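PDB 3TKK: predicted acetamidase/formamidase from Thermoanaerobacter tengcongensis, which probably hydrolyses carbon-nitrogen bonds in linear amides, as acetamidases and formamidases do, and binds zinc and calcium ions. Local coordinates for residues His246-Leu251 / Phe287-Trp292. Numbering follows the deposited sequence.
Sequences HDMAEL and FSLPNW
Helix 237-255 packs on one face of the mixed beta-sheet in part through Met248, whose side chain lies against Phe287 and Leu289 of strand 283-290. These two residues, alternate along the strand, both direct their side chains at the helix, while Ser288 between them faces away. The start of the methionine chain meets the phenylalanine at its rim: Met248 CB lies near the ring plane, 3.9 Å from Phe287 CD2, and the two side chains cross at about a right angle. With CG anti to the backbone N (chi1 -165°) the chain starts out along the strand; the bends at chi2 and chi3 then turn the methyl across it. Met248 CG touches Leu289 CD1 at 3.6 Å, and Met248 CE comes within 3.7 Å of the same methyl. Met248 CE also reaches the strand backbone, 3.3 Å from Phe287 O. An alanine in place of Met248 would probably open a gap beside Leu289 CD1 and next to the Phe287 carbonyl oxygen, with little but CB left against the ring edge. Phe267 of helix 260-270 touches all three side chains, and Thr230 of the adjacent strand 227-234 meets both Met248 and Phe287, leaving the contact buried between two helices and the sheet.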
loop_
_atom_site.group_PDB
_atom_site.type_symbol
_atom_site.label_atom_id
_atom_site.label_comp_id
_atom_site.label_asym_id
_atom_site.label_seq_id
_atom_site.Cartn_x
_atom_site.Cartn_y
_atom_site.Cartn_z
ATOM N N HIS A 246 13.881 -0.445 6.656
ATOM C CA HIS A 246 15.153 -0.715 7.265
ATOM C C HIS A 246 15.401 -2.188 7.536
ATOM O O HIS A 246 16.563 -2.625 7.408
ATOM C CB HIS A 246 15.379 0.122 8.589
ATOM C CG HIS A 246 15.608 1.581 8.332
ATOM N ND1 HIS A 246 16.867 2.137 8.281
ATOM C CD2 HIS A 246 14.741 2.611 8.216
ATOM C CE1 HIS A 246 16.772 3.422 8.011
ATOM N NE2 HIS A 246 15.495 3.738 8.034
ATOM N N ASP A 247 14.352 -2.962 7.907
ATOM C CA ASP A 247 14.549 -4.330 8.304
ATOM C C ASP A 247 14.862 -5.072 6.991
ATOM O O ASP A 247 15.722 -5.939 7.015
ATOM C CB ASP A 247 13.312 -4.996 9.019
ATOM C CG ASP A 247 13.080 -4.459 10.460
ATOM O OD1 ASP A 247 14.022 -3.949 11.169
ATOM O OD2 ASP A 247 11.923 -4.549 10.873
ATOM N N MET A 248 14.143 -4.785 5.891
ATOM C CA MET A 248 14.508 -5.321 4.616
ATOM C C MET A 248 15.911 -4.916 4.135
ATOM O O MET A 248 16.582 -5.766 3.462
ATOM C CB MET A 248 13.496 -5.030 3.494
ATOM C CG MET A 248 13.738 -5.907 2.268
ATOM S SD MET A 248 13.149 -7.592 2.345
ATOM C CE MET A 248 11.394 -7.397 1.812
ATOM N N ALA A 249 16.338 -3.659 4.401
ATOM C CA ALA A 249 17.667 -3.199 3.972
ATOM C C ALA A 249 18.774 -3.991 4.754
ATOM O O ALA A 249 19.861 -4.353 4.238
ATOM C CB ALA A 249 17.840 -1.677 4.198
ATOM N N GLU A 250 18.549 -4.191 6.037
ATOM C CA GLU A 250 19.464 -5.011 6.813
ATOM C C GLU A 250 19.528 -6.496 6.308
ATOM O O GLU A 250 20.616 -7.075 6.269
ATOM C CB GLU A 250 19.128 -4.869 8.323
ATOM C CG GLU A 250 19.961 -5.703 9.251
ATOM C CD GLU A 250 21.319 -5.075 9.569
ATOM O OE1 GLU A 250 21.647 -3.977 9.011
ATOM O OE2 GLU A 250 22.075 -5.686 10.411
ATOM N N LEU A 251 18.404 -7.124 5.940
ATOM C CA LEU A 251 18.458 -8.469 5.365
ATOM C C LEU A 251 19.364 -8.420 4.174
ATOM O O LEU A 251 20.225 -9.274 4.014
ATOM C CB LEU A 251 17.134 -9.025 4.874
ATOM C CG LEU A 251 16.266 -9.930 5.789
ATOM C CD1 LEU A 251 17.007 -10.644 6.988
ATOM C CD2 LEU A 251 14.914 -9.296 6.215
ATOM N N PHE A 287 6.883 -3.839 3.785
ATOM C CA PHE A 287 7.642 -3.612 2.530
ATOM C C PHE A 287 7.889 -4.875 1.718
ATOM O O PHE A 287 8.478 -5.838 2.194
ATOM C CB PHE A 287 8.966 -2.906 2.867
ATOM C CG PHE A 287 9.721 -2.466 1.620
ATOM C CD1 PHE A 287 9.266 -1.375 0.893
ATOM C CD2 PHE A 287 10.923 -3.078 1.252
ATOM C CE1 PHE A 287 9.887 -0.954 -0.267
ATOM C CE2 PHE A 287 11.568 -2.622 0.064
ATOM C CZ PHE A 287 11.101 -1.535 -0.647
ATOM N N SER A 288 7.463 -4.888 0.453
ATOM C CA SER A 288 7.354 -6.145 -0.244
ATOM C C SER A 288 8.286 -6.108 -1.434
ATOM O O SER A 288 8.227 -5.140 -2.212
ATOM C CB SER A 288 5.935 -6.144 -0.770
ATOM O OG SER A 288 5.605 -7.265 -1.483
ATOM N N LEU A 289 9.029 -7.213 -1.695
ATOM C CA LEU A 289 9.837 -7.433 -2.910
ATOM C C LEU A 289 9.405 -8.736 -3.608
ATOM O O LEU A 289 8.960 -9.657 -2.974
ATOM C CB LEU A 289 11.319 -7.530 -2.569
ATOM C CG LEU A 289 11.913 -6.175 -2.208
ATOM C CD1 LEU A 289 13.128 -6.312 -1.223
ATOM C CD2 LEU A 289 12.318 -5.454 -3.556
ATOM N N PRO A 290 9.520 -8.787 -4.913
ATOM C CA PRO A 290 9.295 -10.022 -5.626
ATOM C C PRO A 290 10.255 -11.090 -5.141
ATOM O O PRO A 290 11.427 -10.870 -5.046
ATOM C CB PRO A 290 9.620 -9.657 -7.108
ATOM C CG PRO A 290 9.429 -8.207 -7.198
ATOM C CD PRO A 290 9.984 -7.710 -5.797
ATOM N N ASN A 291 9.787 -12.321 -4.942
ATOM C CA ASN A 291 10.702 -13.405 -4.547
ATOM C C ASN A 291 11.889 -13.622 -5.478
ATOM O O ASN A 291 12.962 -14.010 -5.035
ATOM C CB ASN A 291 9.950 -14.717 -4.385
ATOM C CG ASN A 291 8.953 -14.659 -3.271
ATOM O OD1 ASN A 291 9.077 -13.847 -2.294
ATOM N ND2 ASN A 291 8.026 -15.559 -3.304
ATOM N N TRP A 292 11.753 -13.393 -6.780
ATOM C CA TRP A 292 12.899 -13.820 -7.626
ATOM C C TRP A 292 14.112 -12.860 -7.437
ATOM O O TRP A 292 15.280 -13.202 -7.676
ATOM C CB TRP A 292 12.488 -13.922 -9.095
ATOM C CG TRP A 292 12.131 -12.610 -9.696
ATOM C CD1 TRP A 292 10.947 -11.954 -9.598
ATOM C CD2 TRP A 292 12.988 -11.783 -10.514
ATOM N NE1 TRP A 292 11.034 -10.737 -10.245
ATOM C CE2 TRP A 292 12.264 -10.644 -10.855
ATOM C CE3 TRP A 292 14.306 -11.915 -10.987
ATOM C CZ2 TRP A 292 12.792 -9.645 -11.656
ATOM C CZ3 TRP A 292 14.829 -10.924 -11.788
ATOM C CH2 TRP A 292 14.080 -9.784 -12.087
#